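Local coordinates for alanine racemase (Actinobacillus succinogenes, PDB 3C3K), which is of unknown function but has the two-lobed fold of the periplasmic binding protein family, as in the ligand-sensing domains of LacI-type regulators, at residues 43-46 with 51-54; 55-60 with 81-86; 104-109 with 235-240; 132-137 with 141-146. All coordinates share one frame; numbering follows the deposited sequence.

Contact 1 (43-46 with 51-54); sequences LCNT and ARSR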
# COMPACT_ATOMS: atom_id res chain seq x y z
N LEU B 43 -0.33 -6.80 -13.10
CA LEU B 43 -1.26 -5.80 -12.56
C LEU B 43 -1.42 -4.60 -13.48
O LEU B 43 -0.52 -4.22 -14.18
CB LEU B 43 -0.76 -5.26 -11.21
CG LEU B 43 -0.48 -6.26 -10.13
CD1 LEU B 43 0.11 -5.47 -8.98
CD2 LEU B 43 -1.78 -7.02 -9.69
N CYS B 44 -2.57 -3.95 -13.41
CA CYS B 44 -2.70 -2.63 -14.04
C CYS B 44 -3.43 -1.77 -13.05
O CYS B 44 -4.47 -2.20 -12.50
CB CYS B 44 -3.50 -2.70 -15.31
SG CYS B 44 -3.57 -1.04 -16.10
N ASN B 45 -2.87 -0.60 -12.78
CA ASN B 45 -3.47 0.31 -11.82
C ASN B 45 -4.43 1.15 -12.60
O ASN B 45 -4.11 2.29 -13.00
CB ASN B 45 -2.41 1.20 -11.13
CG ASN B 45 -3.02 2.02 -10.04
OD1 ASN B 45 -3.80 1.48 -9.22
ND2 ASN B 45 -2.73 3.34 -10.04
N THR B 46 -5.62 0.60 -12.82
CA THR B 46 -6.58 1.17 -13.80
C THR B 46 -7.34 2.32 -13.16
O THR B 46 -7.68 3.32 -13.81
CB THR B 46 -7.57 0.07 -14.37
OG1 THR B 46 -8.02 -0.76 -13.30
CG2 THR B 46 -6.87 -0.84 -15.33
N ALA B 51 -9.69 4.55 -20.26
CA ALA B 51 -8.63 4.53 -21.24
C ALA B 51 -7.55 3.56 -20.78
O ALA B 51 -7.03 2.79 -21.57
CB ALA B 51 -8.06 5.91 -21.48
N ARG B 52 -7.20 3.62 -19.49
CA ARG B 52 -6.26 2.63 -18.95
C ARG B 52 -6.76 1.20 -19.11
O ARG B 52 -6.03 0.32 -19.49
CB ARG B 52 -6.02 2.89 -17.46
CG ARG B 52 -5.03 3.93 -17.21
CD ARG B 52 -4.68 3.95 -15.72
NE ARG B 52 -3.99 5.18 -15.39
CZ ARG B 52 -3.88 5.72 -14.17
NH1 ARG B 52 -4.44 5.12 -13.11
NH2 ARG B 52 -3.22 6.86 -14.02
N SER B 53 -8.04 0.96 -18.82
CA SER B 53 -8.60 -0.37 -18.90
C SER B 53 -8.54 -0.92 -20.31
O SER B 53 -8.10 -2.05 -20.52
CB SER B 53 -10.05 -0.35 -18.52
OG SER B 53 -10.16 0.21 -17.23
N ARG B 54 -9.00 -0.11 -21.26
CA ARG B 54 -8.99 -0.54 -22.64
C ARG B 54 -7.60 -0.93 -23.08
O ARG B 54 -7.38 -1.91 -23.83
CB ARG B 54 -9.53 0.59 -23.53
CG ARG B 54 -11.02 0.63 -23.50
CD ARG B 54 -11.63 1.69 -24.45
NE ARG B 54 -13.07 1.48 -24.41
CZ ARG B 54 -14.02 2.41 -24.48
NH1 ARG B 54 -13.70 3.70 -24.64
NH2 ARG B 54 -15.30 2.04 -24.40
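Arg52 lays its side chain across the backbone of Asn45 and Thr46. Its CG stands beside the backbone N (chi1 -82°) and the chain then runs extended to NE, carrying CD past the carbonyls: Arg52 CD is 3.2 Å from Asn45 O and 3.6 Å from Thr46 O. At the end, Arg52 NH1 gives Asn45 O a weak hydrogen bond of 2.9 Å, bent to 126°, with the carbonyl approaching the guanidinium obliquely. The amide of Asn45 points the same way alongside, its plane 32° from the guanidinium. The stronger charge partners of Arg52 are Glu47 on NH1 and Glu35 of the second subunit on NE, while Asn45 ND2 reaches Glu31 of that subunit. Arginine suits this place, having an apolar stem for the turn and several N-H groups for the acids. Ser53 follows, its OG 3.9 Å from both Thr46 CB and Thr46 CG2; a small residue permits this close approach, and its hydroxyl is engaged by Glu76 and Asp49 O. With Asn45 at the centre of an inverse gamma turn, this is the strand-to-helix connection of a parallel alpha/beta sheet, here at an edge strand that meets the second subunit.

Contact 2 (55-60 with 81-86); sequences SCLTLL and QNIIGA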
# COMPACT_ATOMS: atom_id res chain seq x y z
N SER B 55 -6.64 -0.15 -22.61
CA SER B 55 -5.27 -0.36 -23.03
C SER B 55 -4.70 -1.67 -22.47
O SER B 55 -4.10 -2.46 -23.18
CB SER B 55 -4.44 0.90 -22.71
OG SER B 55 -3.13 0.58 -22.39
N CYS B 56 -4.92 -1.94 -21.20
CA CYS B 56 -4.26 -3.10 -20.63
C CYS B 56 -4.97 -4.32 -21.17
O CYS B 56 -4.40 -5.40 -21.19
CB CYS B 56 -4.18 -3.06 -19.10
SG CYS B 56 -5.77 -3.22 -18.33
N LEU B 57 -6.20 -4.16 -21.65
CA LEU B 57 -6.96 -5.31 -22.19
C LEU B 57 -6.49 -5.80 -23.56
O LEU B 57 -6.87 -6.89 -23.97
CB LEU B 57 -8.51 -5.12 -22.09
CG LEU B 57 -9.16 -5.21 -20.70
CD1 LEU B 57 -10.60 -4.76 -20.78
CD2 LEU B 57 -9.08 -6.59 -20.03
N THR B 58 -5.60 -5.05 -24.23
CA THR B 58 -4.93 -5.58 -25.40
C THR B 58 -4.09 -6.85 -25.08
O THR B 58 -3.80 -7.63 -25.97
CB THR B 58 -4.04 -4.57 -26.11
OG1 THR B 58 -3.04 -4.15 -25.21
CG2 THR B 58 -4.80 -3.32 -26.51
N LEU B 59 -3.72 -7.07 -23.81
CA LEU B 59 -3.04 -8.29 -23.45
C LEU B 59 -3.88 -9.54 -23.69
O LEU B 59 -3.33 -10.63 -23.96
CB LEU B 59 -2.59 -8.25 -21.99
CG LEU B 59 -1.61 -7.12 -21.63
CD1 LEU B 59 -1.57 -6.95 -20.15
CD2 LEU B 59 -0.26 -7.48 -22.17
N LEU B 60 -5.20 -9.41 -23.55
CA LEU B 60 -6.12 -10.52 -23.72
C LEU B 60 -6.18 -10.84 -25.19
O LEU B 60 -5.88 -11.98 -25.58
CB LEU B 60 -7.53 -10.19 -23.22
CG LEU B 60 -8.13 -10.77 -21.94
CD1 LEU B 60 -9.61 -10.52 -21.98
CD2 LEU B 60 -7.85 -12.28 -21.75
N GLN B 81 -17.48 -5.20 -22.09
CA GLN B 81 -18.03 -6.52 -22.35
C GLN B 81 -17.66 -6.92 -23.79
O GLN B 81 -17.35 -8.09 -24.07
CB GLN B 81 -19.53 -6.58 -22.02
CG GLN B 81 -20.54 -6.32 -23.13
CD GLN B 81 -21.84 -5.66 -22.62
OE1 GLN B 81 -22.31 -4.65 -23.18
NE2 GLN B 81 -22.41 -6.22 -21.52
N ASN B 82 -17.56 -5.93 -24.67
CA ASN B 82 -17.23 -6.23 -26.03
C ASN B 82 -15.79 -6.64 -26.22
O ASN B 82 -15.48 -7.39 -27.13
CB ASN B 82 -17.57 -5.07 -26.93
CG ASN B 82 -19.04 -5.03 -27.25
OD1 ASN B 82 -19.70 -6.08 -27.47
ND2 ASN B 82 -19.60 -3.84 -27.22
N ILE B 83 -14.91 -6.17 -25.35
CA ILE B 83 -13.51 -6.57 -25.45
C ILE B 83 -13.35 -7.96 -24.83
O ILE B 83 -12.64 -8.79 -25.37
CB ILE B 83 -12.52 -5.55 -24.77
CG1 ILE B 83 -12.48 -4.21 -25.54
CG2 ILE B 83 -11.12 -6.15 -24.67
CD1 ILE B 83 -11.94 -3.09 -24.72
N ILE B 84 -13.97 -8.18 -23.69
CA ILE B 84 -13.73 -9.42 -22.93
C ILE B 84 -14.55 -10.62 -23.43
O ILE B 84 -14.07 -11.74 -23.37
CB ILE B 84 -13.97 -9.16 -21.42
CG1 ILE B 84 -13.12 -7.94 -20.99
CG2 ILE B 84 -13.65 -10.43 -20.59
CD1 ILE B 84 -13.11 -7.55 -19.52
N GLY B 85 -15.78 -10.41 -23.90
CA GLY B 85 -16.55 -11.51 -24.50
C GLY B 85 -16.63 -12.67 -23.53
O GLY B 85 -16.96 -12.50 -22.35
N ALA B 86 -16.27 -13.85 -24.02
CA ALA B 86 -16.29 -15.07 -23.25
C ALA B 86 -14.99 -15.33 -22.49
O ALA B 86 -14.87 -16.37 -21.80
CB ALA B 86 -16.52 -16.21 -24.20
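Leu57 meets two isoleucines in succession. Leu57 CB lies 3.8 Å from Ile83 CG2, the branch that stands anti to its own backbone N and beside the carbonyl carbon. Further out, Leu57 CD1 touches Ile84 CD1 at 4.0 Å, the two side chains crossing at a slant. Leu60, three residues on, adds a looser touch between Leu60 CD1 and Ile84 CG2 at 4.3 Å. The contact is thus methyl against methyl: branched aliphatic residues pack between the two segments without leaving a polar atom to satisfy. Helices 50-56 and 58-61 lie in the crossover from strand 39-45 to strand 68-70 of the parallel sheet, and helix 77-84 in the next, to strand 89-92. The sheet lies beneath both segments: Leu57 also rests on Leu12 and Met14 of strand 9-15, and Ile84 on Trp89. Around Leu57 the backbone is tied by Ser55 O, which accepts from both Thr58 N and Thr58 OG1, the latter bond 2.8 Å long. In the other segment, Gly85 N bonds Gln81 O at 2.8 Å, and Gly85 then leaves the helix with a positive phi (55°), a backbone conformation easy for a residue without CB.

Contact 3 (104-109 with 235-240); sequences VSIDDV and VQQPSE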
# COMPACT_ATOMS: atom_id res chain seq x y z
N VAL B 104 -16.99 -11.80 -6.32
CA VAL B 104 -16.76 -12.17 -4.94
C VAL B 104 -16.53 -10.85 -4.17
O VAL B 104 -15.78 -9.99 -4.60
CB VAL B 104 -15.58 -13.20 -4.79
CG1 VAL B 104 -14.32 -12.72 -5.45
CG2 VAL B 104 -15.26 -13.45 -3.30
N SER B 105 -17.28 -10.67 -3.09
CA SER B 105 -17.29 -9.44 -2.28
C SER B 105 -18.00 -9.70 -0.96
O SER B 105 -18.41 -10.83 -0.68
CB SER B 105 -18.00 -8.29 -2.98
OG SER B 105 -19.30 -8.64 -3.30
N ILE B 106 -18.09 -8.67 -0.12
CA ILE B 106 -18.94 -8.72 1.04
C ILE B 106 -20.26 -8.01 0.70
O ILE B 106 -20.41 -7.43 -0.39
CB ILE B 106 -18.28 -7.98 2.25
CG1 ILE B 106 -18.18 -6.46 1.97
CG2 ILE B 106 -16.93 -8.65 2.60
CD1 ILE B 106 -18.02 -5.56 3.17
N ASP B 107 -21.20 -8.03 1.66
CA ASP B 107 -22.45 -7.27 1.55
C ASP B 107 -22.25 -5.88 2.21
O ASP B 107 -22.37 -5.74 3.40
CB ASP B 107 -23.58 -8.02 2.27
CG ASP B 107 -24.92 -7.34 2.15
OD1 ASP B 107 -25.04 -6.13 1.85
OD2 ASP B 107 -25.90 -8.01 2.39
N ASP B 108 -22.02 -4.86 1.41
CA ASP B 108 -21.74 -3.52 1.89
C ASP B 108 -22.91 -2.88 2.58
O ASP B 108 -22.74 -2.08 3.52
CB ASP B 108 -21.22 -2.66 0.76
CG ASP B 108 -19.76 -2.99 0.43
OD1 ASP B 108 -18.97 -2.82 1.35
OD2 ASP B 108 -19.43 -3.47 -0.67
N VAL B 109 -24.11 -3.16 2.10
CA VAL B 109 -25.31 -2.56 2.73
C VAL B 109 -25.51 -3.12 4.09
O VAL B 109 -25.70 -2.35 5.00
CB VAL B 109 -26.58 -2.75 1.90
CG1 VAL B 109 -27.83 -2.12 2.63
CG2 VAL B 109 -26.39 -2.05 0.65
N VAL B 235 -14.90 -2.33 9.97
CA VAL B 235 -15.49 -3.50 9.33
C VAL B 235 -14.40 -4.32 8.64
O VAL B 235 -13.87 -3.91 7.62
CB VAL B 235 -16.61 -3.11 8.31
CG1 VAL B 235 -17.22 -4.32 7.72
CG2 VAL B 235 -17.67 -2.28 8.98
N GLN B 236 -14.08 -5.47 9.23
CA GLN B 236 -13.04 -6.38 8.70
C GLN B 236 -13.55 -7.18 7.53
O GLN B 236 -14.59 -7.86 7.66
CB GLN B 236 -12.64 -7.36 9.79
CG GLN B 236 -11.61 -8.38 9.35
CD GLN B 236 -10.28 -7.75 9.33
OE1 GLN B 236 -9.82 -7.23 10.35
NE2 GLN B 236 -9.62 -7.74 8.15
N GLN B 237 -12.93 -6.99 6.36
CA GLN B 237 -13.20 -7.85 5.17
C GLN B 237 -12.21 -9.04 5.12
O GLN B 237 -11.05 -8.90 5.53
CB GLN B 237 -13.00 -7.09 3.89
CG GLN B 237 -13.97 -5.92 3.75
CD GLN B 237 -14.21 -5.60 2.31
OE1 GLN B 237 -14.44 -6.50 1.51
NE2 GLN B 237 -14.17 -4.28 1.96
N PRO B 238 -12.67 -10.17 4.61
CA PRO B 238 -11.69 -11.25 4.44
C PRO B 238 -10.88 -11.04 3.14
O PRO B 238 -11.07 -11.80 2.15
CB PRO B 238 -12.59 -12.51 4.36
CG PRO B 238 -13.85 -12.03 3.77
CD PRO B 238 -14.04 -10.59 4.23
N SER B 239 -9.97 -10.07 3.15
CA SER B 239 -9.42 -9.54 1.90
C SER B 239 -8.64 -10.55 1.08
O SER B 239 -8.86 -10.68 -0.12
CB SER B 239 -8.63 -8.27 2.17
OG SER B 239 -9.52 -7.26 2.65
N GLU B 240 -7.71 -11.25 1.72
CA GLU B 240 -7.03 -12.36 1.08
C GLU B 240 -7.95 -13.45 0.51
O GLU B 240 -7.72 -13.89 -0.61
CB GLU B 240 -6.00 -12.97 2.01
CG GLU B 240 -4.92 -13.70 1.30
CD GLU B 240 -3.74 -14.04 2.23
OE1 GLU B 240 -3.14 -13.12 2.81
OE2 GLU B 240 -3.45 -15.24 2.41
O HOH W 1 -16.12 -6.66 -0.93
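Where the chain passes between the two lobes, beside the interlobe cleft, Ile106 of one crossing packs against Gln237 and Pro238 of another. The isoleucine holds CG1 between its backbone N and carbonyl carbon (chi1 67°), which sets CG2 beside the backbone N, where it meets both residues: Ile106 CG2 is 3.5 Å from Gln237 OE1 and 3.8 Å from Pro238 CD. Ile106 CD1 lies 3.9 Å from Gln237 CD, and the two side chains cross at about a right angle, the isoleucine branches lying across the end of the glutamine. Glutamine suits the place because its amide works in two directions. Gln237 OE1 accepts from a water at 3.0 Å, and the same water takes the N-H of Ile106 at 2.9 Å, bridging side chain to backbone. Gln237 NE2 is bonded to Asp220 and to a glycerol, probably from the crystallisation liquor, which may mark the pocket. Nearby, Gln236 folds back, its NE2 donating almost straight (173°, 3.2 Å) to Gln237 O from within its own amide plane. Pro238, at the N-cap position of helix 239-254, adds a rigid apolar edge for Ile106, while Asp107 caps helix 108-121 through Ala110 N. Each segment leads from a strand into a helix across the lobe boundary, the interlobe crossover typical of the hinge in periplasmic binding protein-like folds of the LacI type.

Contact 4 (132-137 with 141-146); sequences HDLAYQ and HRESGY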
# COMPACT_ATOMS: atom_id res chain seq x y z
N HIS B 132 -15.76 8.49 -0.28
CA HIS B 132 -14.61 8.86 -1.12
C HIS B 132 -15.01 9.06 -2.58
O HIS B 132 -15.27 10.23 -3.00
CB HIS B 132 -13.37 7.95 -0.87
CG HIS B 132 -12.29 8.05 -1.91
ND1 HIS B 132 -11.75 9.25 -2.33
CD2 HIS B 132 -11.63 7.08 -2.61
CE1 HIS B 132 -10.81 9.03 -3.25
NE2 HIS B 132 -10.73 7.73 -3.45
N ASP B 133 -15.11 7.98 -3.34
CA ASP B 133 -15.34 8.06 -4.82
C ASP B 133 -16.59 7.27 -5.17
O ASP B 133 -16.57 6.03 -5.21
CB ASP B 133 -14.12 7.45 -5.51
CG ASP B 133 -14.19 7.40 -7.05
OD1 ASP B 133 -15.12 7.91 -7.75
OD2 ASP B 133 -13.22 6.81 -7.57
N LEU B 134 -17.69 7.99 -5.39
CA LEU B 134 -18.99 7.39 -5.69
C LEU B 134 -19.14 6.65 -7.02
O LEU B 134 -20.21 6.14 -7.26
CB LEU B 134 -20.11 8.46 -5.58
CG LEU B 134 -20.62 8.89 -4.17
CD1 LEU B 134 -21.73 9.94 -4.39
CD2 LEU B 134 -21.16 7.76 -3.32
N ALA B 135 -18.14 6.64 -7.91
CA ALA B 135 -18.23 5.80 -9.11
C ALA B 135 -18.31 4.32 -8.67
O ALA B 135 -18.90 3.50 -9.37
CB ALA B 135 -16.96 6.03 -10.04
N TYR B 136 -17.77 3.98 -7.48
CA TYR B 136 -17.83 2.58 -7.00
C TYR B 136 -19.14 2.24 -6.31
O TYR B 136 -19.62 3.00 -5.43
CB TYR B 136 -16.67 2.28 -6.10
CG TYR B 136 -15.33 2.37 -6.82
CD1 TYR B 136 -14.69 3.59 -7.02
CD2 TYR B 136 -14.70 1.20 -7.31
CE1 TYR B 136 -13.46 3.66 -7.73
CE2 TYR B 136 -13.48 1.26 -7.97
CZ TYR B 136 -12.86 2.46 -8.17
OH TYR B 136 -11.63 2.49 -8.86
N GLN B 137 -19.72 1.11 -6.70
CA GLN B 137 -21.04 0.77 -6.15
C GLN B 137 -20.86 0.53 -4.65
O GLN B 137 -21.73 0.87 -3.84
CB GLN B 137 -21.71 -0.42 -6.85
CG GLN B 137 -23.18 -0.57 -6.48
CD GLN B 137 -23.87 -1.82 -7.01
OE1 GLN B 137 -24.80 -1.70 -7.80
NE2 GLN B 137 -23.45 -3.02 -6.57
N HIS B 141 -23.38 2.11 -1.88
CA HIS B 141 -24.12 1.25 -0.96
C HIS B 141 -23.83 1.64 0.48
O HIS B 141 -24.71 1.55 1.37
CB HIS B 141 -23.66 -0.21 -1.12
CG HIS B 141 -24.28 -0.91 -2.28
ND1 HIS B 141 -25.34 -0.39 -2.99
CD2 HIS B 141 -23.98 -2.09 -2.86
CE1 HIS B 141 -25.69 -1.23 -3.95
NE2 HIS B 141 -24.89 -2.29 -3.87
N ARG B 142 -22.57 2.00 0.76
CA ARG B 142 -22.22 2.37 2.14
C ARG B 142 -22.91 3.67 2.45
O ARG B 142 -23.42 3.83 3.52
CB ARG B 142 -20.69 2.45 2.37
CG ARG B 142 -19.95 1.01 2.40
CD ARG B 142 -18.38 1.15 2.31
NE ARG B 142 -17.86 -0.13 1.83
CZ ARG B 142 -16.62 -0.37 1.43
NH1 ARG B 142 -15.67 0.57 1.56
NH2 ARG B 142 -16.33 -1.59 0.98
N GLU B 143 -22.95 4.59 1.49
CA GLU B 143 -23.68 5.86 1.69
C GLU B 143 -25.20 5.66 1.90
O GLU B 143 -25.73 6.30 2.77
CB GLU B 143 -23.36 6.86 0.56
CG GLU B 143 -24.02 8.21 0.71
CD GLU B 143 -23.55 9.30 -0.26
OE1 GLU B 143 -22.34 9.56 -0.40
OE2 GLU B 143 -24.40 9.97 -0.88
N SER B 144 -25.86 4.76 1.14
CA SER B 144 -27.32 4.56 1.23
C SER B 144 -27.58 3.92 2.53
O SER B 144 -28.50 4.29 3.20
CB SER B 144 -27.88 3.49 0.24
OG SER B 144 -27.54 3.68 -1.07
N GLY B 145 -26.83 2.85 2.80
CA GLY B 145 -26.96 2.09 4.03
C GLY B 145 -26.90 3.08 5.20
O GLY B 145 -27.78 3.04 6.06
N TYR B 146 -25.90 3.98 5.22
CA TYR B 146 -25.75 5.00 6.28
C TYR B 146 -27.01 5.92 6.33
O TYR B 146 -27.57 6.13 7.37
CB TYR B 146 -24.51 5.88 6.00
CG TYR B 146 -24.45 7.26 6.62
CD1 TYR B 146 -24.72 8.41 5.84
CD2 TYR B 146 -24.03 7.45 7.94
CE1 TYR B 146 -24.67 9.69 6.37
CE2 TYR B 146 -23.94 8.75 8.48
CZ TYR B 146 -24.31 9.87 7.68
OH TYR B 146 -24.25 11.15 8.18
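The first turn of helix 137-152, with the loop leading into it from strand 127-131, brings Gln137 against His141. Their backbones are joined by the helical bond from His141 N to Gln137 O, 2.8 Å long and nearly straight, the donor lying almost in line with the carbonyl. Residues four apart lie on the same side of a helix, and the side chains meet as well. With its CG opposite the backbone N (chi1 -168°), Gln137 extends over the imidazole, and Gln137 CG sits 3.8 Å from the ring centroid, 22° off the normal: a CH-pi contact over one face. The amide beyond is tilted 30° from the ring; Gln137 NE2 comes 3.1 Å from His141 NE2, but the angle is too poor for a hydrogen bond. Earlier in the loop, Leu134 crosses Glu143 at about a right angle, with Leu134 CD2 3.6 Å from Glu143 OE1. The loop holds its shape through a type I turn from Asp133 to Tyr136, in which Asp133 OD1 also accepts from Ala135 N at 3.3 Å as an Asx turn. Bonds from both Tyr162 OH and Asn131 ND2 to Glu143 OE1 would suit an ionised carboxylate held in place beside a leucine, whereas glutamine and histidine meet through a CH-pi contact, and the bond that joins the pair is the backbone one.

Contacts 1, 2 and 3 are buried, while contact 4 lies nearer the surface. Contacts 1 and 2 share helix 50-56 and touch through Cys44 and Cys56, yet they differ: the first is polar, drawn into ion pairs with the second subunit, and the second is purely aliphatic packing between helices on the sheet. Contacts 3 and 4 meet at the interlobe region, where Asp108 OD1 and Arg142 NH2 form a salt bridge of 2.9 Å, and contact 4 is nested within the loop that contact 3 closes. Contact 3 combines isoleucine packing with a water bridge; contact 4 has one helical backbone bond and a CH-pi contact. Contacts 1 and 3 both reach the six-stranded parallel sheet, with centres about 23 Å apart.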